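Local coordinates for beta-lactamase (Burkholderia cenocepacia, PDB 5E2G), which probably hydrolyses the amide bond of beta-lactams to give substituted beta-amino acids, as a member of the class C serine beta-lactamase family, at residues A[153-156]-A[157-161]; A[166-169]-A[170-174]; A[180-183]-A[184-187]. One frame throughout, in Å; residues are numbered along the deposited sequence. Where two conformers were deposited one is given.

Interaction 1: A[153-156]-A[157-161]; sequences IGML and GWLTA
T160, one turn after L156 on helix 150-164, gives two hydrogen bonds to the L156 carbonyl. The carbonyl oxygen L156 O accepts from T160 OG1 at 2.8 Å. It also accepts from the backbone T160 N at 3.0 Å. The two donors come from opposite faces of the carbonyl plane. The hydroxyl reaches back to L156 because T160 OG1 lies beside its own backbone N, anti to the carbonyl carbon (chi1 -60°). The buried hydroxyl is therefore satisfied within its own helix. Backbone bonds continue the pattern: G157 N donates to I153 O, L159 N donates to M155 O, and W158 N makes a weak bond to G154 O. This is regular alpha-helical pairing in the helical region of the class C beta-lactamase fold.

The apolar part centres on M155, a selenomethionine. Its chain is bent at chi2 and chi3 (-53° and -60°), which brings CE forward to L159 on the next turn. M155 CE meets L159 CG at 3.7 Å, and the two side chains cross at a slant. An oblique Met-aromatic contact of M155 SE with the W158 ring holds for one of two W158 conformers and is doubtful. L129 and L133 of helix 126-135 pack on M155. L107 of helix 104-108 touches M155, L156 and L159.

Interaction 2: A[166-169]-A[170-174]; sequences QDFA and TLMEQ
D167 OD2 is gripped by two donors of T170. T170 OG1 donates to D167 OD2 at 2.7 Å, and T170 N donates to D167 OD2 at 3.0 Å. D167 is thus the N-cap of helix 168-180. Both donors meet the anti side of the oxygen and lie out of the carboxylate plane, the hydroxyl by 24° and the amide by 30°. The negative carboxylate probably also interacts favourably with the helix dipole at this end. The backbone takes over at once, with L171 N donating to D167 O at 3.1 Å.

Q166 lies just before the cap. Its chain bends at chi2 (55°), and OE1 accepts from D167 N at 2.8 Å. The bend also lays the amide end across T170, with Q166 CD 3.8 Å from T170 CG2. Nearer the backbone, Q166 CB rests on L171 CG at 3.5 Å.

E173 turns its carboxylate to the loop after the helix, where OE2 accepts from I187 N and N188 N. The F168 side chain packs on A161 of helix 150-164 and T68 of helix 64-77. One turn on, the selenomethionine M172 crosses F168. M172 SE makes an oblique Met-aromatic contact with the ring. M172 CG makes a CH-pi contact over one face, 4.0 Å from the F168 ring centroid and displaced toward the rim near CE2 and CZ.

Interaction 3: A[180-183]-A[184-187]; sequences IGMT and HTYI
M182 and T185 meet through the end of a selenomethionine and a threonine hydroxyl. M182 CE lies 3.4 Å from T185 OG1 and 3.8 Å from T185 CG2. The bend at chi3 (70°) swings CE over to the threonine, while M182 CB also touches T185 OG1 at 3.5 Å. The carbonyl of the preceding residue, T183, lies over one face of the H184 imidazole, with T183 O 3.3 Å from H184 CG. T183 OG1 approaches the ring at H184 CD2, 3.6 Å away.

The next shell ties the loop to helix 226-235. D228 of that helix accepts through OD2 from H184 N and is also hydrogen-bonded to T185 OG1. T185 OG1 has a further hydrogen bond with T224 OG1 of strand 223-224. F232 of helix 226-235 packs on M182. Upstream, G181 has positive phi and is the C-prime residue of a Schellman motif that ends helix 168-180. The chain then leaves as a loop.

No hydrogen bond joins 180-183 to 184-187. The hydrogen bonds of the T185 hydroxyl hold it to helix 226-235 and strand 223-224, while M182 offers it carbon contacts alone.

The contacts run along helix 150-164, the start of helix 168-180 with its cap, and the loop beyond. Interactions 1 and 2 touch, with centres 12 Å apart. A161 O and Q166 N are 3.2 Å apart, a probable hydrogen bond, and A161 CA packs on L171 CD1 at 3.6 Å. Interactions 2 and 3, also 12 Å apart between centres, meet where M172 CB is 3.9 Å from I187 CG1. Interactions 1 and 3 stay about 10 Å apart at their nearest atoms. Poorly ordered I153 touches K65 of an SxxK pattern with S62, consistent with the active-site motif of serine beta-lactamases. A thiocyanate ion, probably from the crystallisation liquor, lies about 4 Å from the L171 side chain.

Interaction 1: A[153-156]-A[157-161]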
loop_
_atom_site.group_PDB
_atom_site.type_symbol
_atom_site.label_atom_id
_atom_site.label_comp_id
_atom_site.label_asym_id
_atom_site.label_seq_id
_atom_site.Cartn_x
_atom_site.Cartn_y
_atom_site.Cartn_z
ATOM N N ILE A 153 -4.888 10.169 1.688
ATOM C CA ILE A 153 -5.026 9.209 0.599
ATOM C C ILE A 153 -6.479 8.794 0.401
ATOM O O ILE A 153 -6.888 8.479 -0.725
ATOM C CB ILE A 153 -4.122 8.000 0.872
ATOM C CG1 ILE A 153 -4.459 6.850 -0.080
ATOM C CG2 ILE A 153 -4.255 7.588 2.329
ATOM C CD1 ILE A 153 -4.066 7.093 -1.517
ATOM N N GLY A 154 -7.275 8.770 1.477
ATOM C CA GLY A 154 -8.711 8.631 1.307
ATOM C C GLY A 154 -9.221 9.595 0.260
ATOM O O GLY A 154 -9.913 9.204 -0.681
HETATM N N MSE A 155 -8.812 10.853 0.364
HETATM C CA MSE A 155 -9.212 11.875 -0.583
HETATM C C MSE A 155 -8.490 11.791 -1.928
HETATM O O MSE A 155 -8.987 12.290 -2.916
HETATM C CB MSE A 155 -9.004 13.261 0.025
HETATM C CG MSE A 155 -10.079 13.656 1.015
HETATM SE SE MSE A 155 -11.886 13.479 0.278
HETATM C CE MSE A 155 -11.754 14.698 -1.228
ATOM N N LEU A 156 -7.316 11.171 -1.987
ATOM C CA LEU A 156 -6.673 11.008 -3.287
ATOM C C LEU A 156 -7.515 10.115 -4.186
ATOM O O LEU A 156 -7.737 10.431 -5.359
ATOM C CB LEU A 156 -5.260 10.437 -3.133
ATOM C CG LEU A 156 -4.446 10.248 -4.425
ATOM C CD1 LEU A 156 -4.163 11.584 -5.110
ATOM C CD2 LEU A 156 -3.148 9.497 -4.158
ATOM N N GLY A 157 -8.005 8.998 -3.644
ATOM C CA GLY A 157 -8.820 8.099 -4.440
ATOM C C GLY A 157 -10.159 8.704 -4.808
ATOM O O GLY A 157 -10.637 8.530 -5.934
ATOM N N TRP A 158 -10.792 9.399 -3.858
ATOM C CA TRP A 158 -12.057 10.073 -4.133
ATOM C C TRP A 158 -11.918 11.021 -5.310
ATOM O O TRP A 158 -12.711 10.978 -6.258
ATOM C CB TRP A 158 -12.522 10.840 -2.894
ATOM C CG TRP A 158 -13.948 10.583 -2.522
ATOM C CD1 TRP A 158 -14.490 9.385 -2.160
ATOM C CD2 TRP A 158 -15.013 11.541 -2.454
ATOM N NE1 TRP A 158 -15.828 9.533 -1.879
ATOM C CE2 TRP A 158 -16.173 10.847 -2.050
ATOM C CE3 TRP A 158 -15.101 12.914 -2.699
ATOM C CZ2 TRP A 158 -17.403 11.476 -1.887
ATOM C CZ3 TRP A 158 -16.326 13.540 -2.531
ATOM C CH2 TRP A 158 -17.460 12.820 -2.129
ATOM N N LEU A 159 -10.894 11.874 -5.272
ATOM C CA LEU A 159 -10.740 12.920 -6.274
ATOM C C LEU A 159 -10.336 12.354 -7.624
ATOM O O LEU A 159 -10.748 12.887 -8.659
ATOM C CB LEU A 159 -9.718 13.945 -5.793
ATOM C CG LEU A 159 -10.137 14.687 -4.522
ATOM C CD1 LEU A 159 -8.945 15.396 -3.876
ATOM C CD2 LEU A 159 -11.272 15.668 -4.803
ATOM N N THR A 160 -9.544 11.280 -7.634
ATOM C CA THR A 160 -9.215 10.596 -8.884
ATOM C C THR A 160 -10.465 10.027 -9.552
ATOM O O THR A 160 -10.621 10.112 -10.776
ATOM C CB THR A 160 -8.205 9.485 -8.613
ATOM O OG1 THR A 160 -7.015 10.053 -8.059
ATOM C CG2 THR A 160 -7.877 8.729 -9.894
ATOM N N ALA A 161 -11.371 9.449 -8.761
ATOM C CA ALA A 161 -12.615 8.940 -9.318
ATOM C C ALA A 161 -13.473 10.066 -9.883
ATOM O O ALA A 161 -14.098 9.903 -10.937
ATOM C CB ALA A 161 -13.377 8.155 -8.260
#

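Interaction 2: A[166-169]-A[170-174]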
loop_
_atom_site.group_PDB
_atom_site.type_symbol
_atom_site.label_atom_id
_atom_site.label_comp_id
_atom_site.label_asym_id
_atom_site.label_seq_id
_atom_site.Cartn_x
_atom_site.Cartn_y
_atom_site.Cartn_z
ATOM N N GLN A 166 -16.080 8.173 -12.758
ATOM C CA GLN A 166 -16.527 6.835 -12.404
ATOM C C GLN A 166 -16.603 6.687 -10.888
ATOM O O GLN A 166 -16.011 7.463 -10.132
ATOM C CB GLN A 166 -15.614 5.773 -13.028
ATOM C CG GLN A 166 -16.085 4.331 -12.848
ATOM C CD GLN A 166 -17.499 4.084 -13.360
ATOM O OE1 GLN A 166 -18.474 4.154 -12.613
ATOM N NE2 GLN A 166 -17.607 3.769 -14.637
ATOM N N ASP A 167 -17.413 5.709 -10.478
ATOM C CA ASP A 167 -17.416 5.152 -9.132
ATOM C C ASP A 167 -16.027 4.636 -8.768
ATOM O O ASP A 167 -15.339 4.035 -9.594
ATOM C CB ASP A 167 -18.461 4.025 -9.101
ATOM C CG ASP A 167 -18.504 3.263 -7.791
ATOM O OD1 ASP A 167 -19.017 3.808 -6.787
ATOM O OD2 ASP A 167 -18.080 2.086 -7.788
ATOM N N PHE A 168 -15.601 4.878 -7.523
ATOM C CA PHE A 168 -14.247 4.479 -7.135
ATOM C C PHE A 168 -14.061 2.962 -7.202
ATOM O O PHE A 168 -13.142 2.466 -7.870
ATOM C CB PHE A 168 -13.895 4.983 -5.733
ATOM C CG PHE A 168 -12.559 4.489 -5.266
ATOM C CD1 PHE A 168 -11.394 5.103 -5.701
ATOM C CD2 PHE A 168 -12.459 3.366 -4.456
ATOM C CE1 PHE A 168 -10.142 4.630 -5.307
ATOM C CE2 PHE A 168 -11.221 2.887 -4.061
ATOM C CZ PHE A 168 -10.060 3.519 -4.494
ATOM N N ALA A 169 -14.903 2.204 -6.482
ATOM C CA ALA A 169 -14.736 0.749 -6.428
ATOM C C ALA A 169 -14.811 0.115 -7.812
ATOM O O ALA A 169 -14.115 -0.873 -8.082
ATOM C CB ALA A 169 -15.783 0.126 -5.499
ATOM N N THR A 170 -15.633 0.681 -8.703
ATOM C CA THR A 170 -15.712 0.209 -10.084
ATOM C C THR A 170 -14.394 0.415 -10.821
ATOM O O THR A 170 -13.955 -0.451 -11.580
ATOM C CB THR A 170 -16.853 0.937 -10.799
ATOM O OG1 THR A 170 -18.083 0.663 -10.120
ATOM C CG2 THR A 170 -16.958 0.500 -12.250
ATOM N N LEU A 171 -13.752 1.563 -10.619
ATOM C CA LEU A 171 -12.463 1.820 -11.254
ATOM C C LEU A 171 -11.408 0.819 -10.808
ATOM O O LEU A 171 -10.528 0.453 -11.586
ATOM C CB LEU A 171 -11.997 3.236 -10.935
ATOM C CG LEU A 171 -12.661 4.398 -11.672
ATOM C CD1 LEU A 171 -12.339 5.715 -10.991
ATOM C CD2 LEU A 171 -12.216 4.408 -13.123
HETATM N N MSE A 172 -11.476 0.366 -9.567
HETATM C CA MSE A 172 -10.489 -0.569 -9.065
HETATM C C MSE A 172 -10.736 -1.984 -9.604
HETATM O O MSE A 172 -9.813 -2.650 -10.066
HETATM C CB MSE A 172 -10.504 -0.561 -7.543
HETATM C CG MSE A 172 -10.164 0.790 -6.948
HETATM SE SE MSE A 172 -8.290 1.324 -7.157
HETATM C CE MSE A 172 -7.580 0.477 -5.555
ATOM N N GLU A 173 -11.989 -2.432 -9.561
ATOM C CA GLU A 173 -12.303 -3.814 -9.903
ATOM C C GLU A 173 -12.520 -4.044 -11.399
ATOM O O GLU A 173 -12.257 -5.149 -11.887
ATOM C CB GLU A 173 -13.531 -4.263 -9.099
ATOM C CG GLU A 173 -13.320 -4.080 -7.583
ATOM C CD GLU A 173 -14.426 -4.667 -6.711
ATOM O OE1 GLU A 173 -15.575 -4.817 -7.185
ATOM O OE2 GLU A 173 -14.139 -4.983 -5.540
ATOM N N GLN A 174 -12.972 -3.041 -12.145
ATOM C CA GLN A 174 -13.218 -3.215 -13.570
ATOM C C GLN A 174 -12.133 -2.605 -14.444
ATOM O O GLN A 174 -12.178 -2.774 -15.667
ATOM C CB GLN A 174 -14.578 -2.618 -13.959
ATOM C CG GLN A 174 -15.741 -3.074 -13.097
ATOM C CD GLN A 174 -15.916 -4.583 -13.090
ATOM O OE1 GLN A 174 -15.652 -5.259 -14.086
ATOM N NE2 GLN A 174 -16.357 -5.118 -11.958
#

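Interaction 3: A[180-183]-A[184-187]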
loop_
_atom_site.group_PDB
_atom_site.type_symbol
_atom_site.label_atom_id
_atom_site.label_comp_id
_atom_site.label_asym_id
_atom_site.label_seq_id
_atom_site.Cartn_x
_atom_site.Cartn_y
_atom_site.Cartn_z
ATOM N N ILE A 180 -3.818 -5.460 -14.379
ATOM C CA ILE A 180 -2.660 -6.162 -13.836
ATOM C C ILE A 180 -2.879 -7.666 -13.832
ATOM O O ILE A 180 -1.940 -8.421 -13.539
ATOM C CB ILE A 180 -2.346 -5.705 -12.394
ATOM C CG1 ILE A 180 -2.521 -4.198 -12.248
ATOM C CG2 ILE A 180 -0.935 -6.116 -11.970
ATOM C CD1 ILE A 180 -1.259 -3.433 -12.417
ATOM N N GLY A 181 -4.086 -8.125 -14.148
ATOM C CA GLY A 181 -4.383 -9.534 -14.030
ATOM C C GLY A 181 -4.511 -9.962 -12.587
ATOM O O GLY A 181 -4.106 -11.076 -12.238
HETATM N N MSE A 182 -5.043 -9.092 -11.734
HETATM C CA MSE A 182 -5.296 -9.430 -10.343
HETATM C C MSE A 182 -6.743 -9.895 -10.209
HETATM O O MSE A 182 -7.658 -9.085 -10.038
HETATM C CB MSE A 182 -5.014 -8.230 -9.438
HETATM C CG MSE A 182 -3.601 -7.671 -9.574
HETATM SE SE MSE A 182 -3.357 -6.002 -8.579
HETATM C CE MSE A 182 -3.441 -6.719 -6.787
ATOM N N THR A 183 -6.942 -11.209 -10.312
ATOM C CA THR A 183 -8.269 -11.800 -10.413
ATOM C C THR A 183 -8.828 -12.255 -9.070
ATOM O O THR A 183 -9.922 -12.820 -9.032
ATOM C CB THR A 183 -8.257 -12.994 -11.388
ATOM O OG1 THR A 183 -7.389 -14.015 -10.891
ATOM C CG2 THR A 183 -7.771 -12.579 -12.751
ATOM N N HIS A 184 -8.109 -12.039 -7.972
ATOM C CA HIS A 184 -8.607 -12.353 -6.635
ATOM C C HIS A 184 -8.333 -11.192 -5.694
ATOM O O HIS A 184 -7.848 -11.345 -4.571
ATOM C CB HIS A 184 -8.019 -13.667 -6.153
ATOM C CG HIS A 184 -8.643 -14.856 -6.813
ATOM N ND1 HIS A 184 -9.889 -15.329 -6.458
ATOM C CD2 HIS A 184 -8.221 -15.635 -7.837
ATOM C CE1 HIS A 184 -10.199 -16.361 -7.223
ATOM N NE2 HIS A 184 -9.204 -16.568 -8.067
ATOM N N THR A 185 -8.681 -10.000 -6.169
ATOM C CA THR A 185 -8.434 -8.746 -5.480
ATOM C C THR A 185 -9.729 -7.949 -5.489
ATOM O O THR A 185 -10.349 -7.793 -6.545
ATOM C CB THR A 185 -7.306 -7.958 -6.159
ATOM O OG1 THR A 185 -6.116 -8.751 -6.182
ATOM C CG2 THR A 185 -7.027 -6.670 -5.416
ATOM N N TYR A 186 -10.143 -7.459 -4.322
ATOM C CA TYR A 186 -11.456 -6.842 -4.183
ATOM C C TYR A 186 -11.401 -5.608 -3.300
ATOM O O TYR A 186 -10.662 -5.567 -2.316
ATOM C CB TYR A 186 -12.473 -7.828 -3.588
ATOM C CG TYR A 186 -12.454 -9.166 -4.276
ATOM C CD1 TYR A 186 -13.019 -9.325 -5.539
ATOM C CD2 TYR A 186 -11.854 -10.264 -3.679
ATOM C CE1 TYR A 186 -12.998 -10.546 -6.183
ATOM C CE2 TYR A 186 -11.833 -11.491 -4.311
ATOM C CZ TYR A 186 -12.401 -11.625 -5.566
ATOM O OH TYR A 186 -12.371 -12.844 -6.200
ATOM N N ILE A 187 -12.198 -4.606 -3.661
ATOM C CA ILE A 187 -12.636 -3.622 -2.680
ATOM C C ILE A 187 -13.840 -4.156 -1.921
ATOM O O ILE A 187 -13.897 -4.107 -0.686
ATOM C CB ILE A 187 -12.952 -2.281 -3.369
ATOM C CG1 ILE A 187 -11.699 -1.698 -4.026
ATOM C CG2 ILE A 187 -13.550 -1.295 -2.384
ATOM C CD1 ILE A 187 -10.577 -1.417 -3.057
#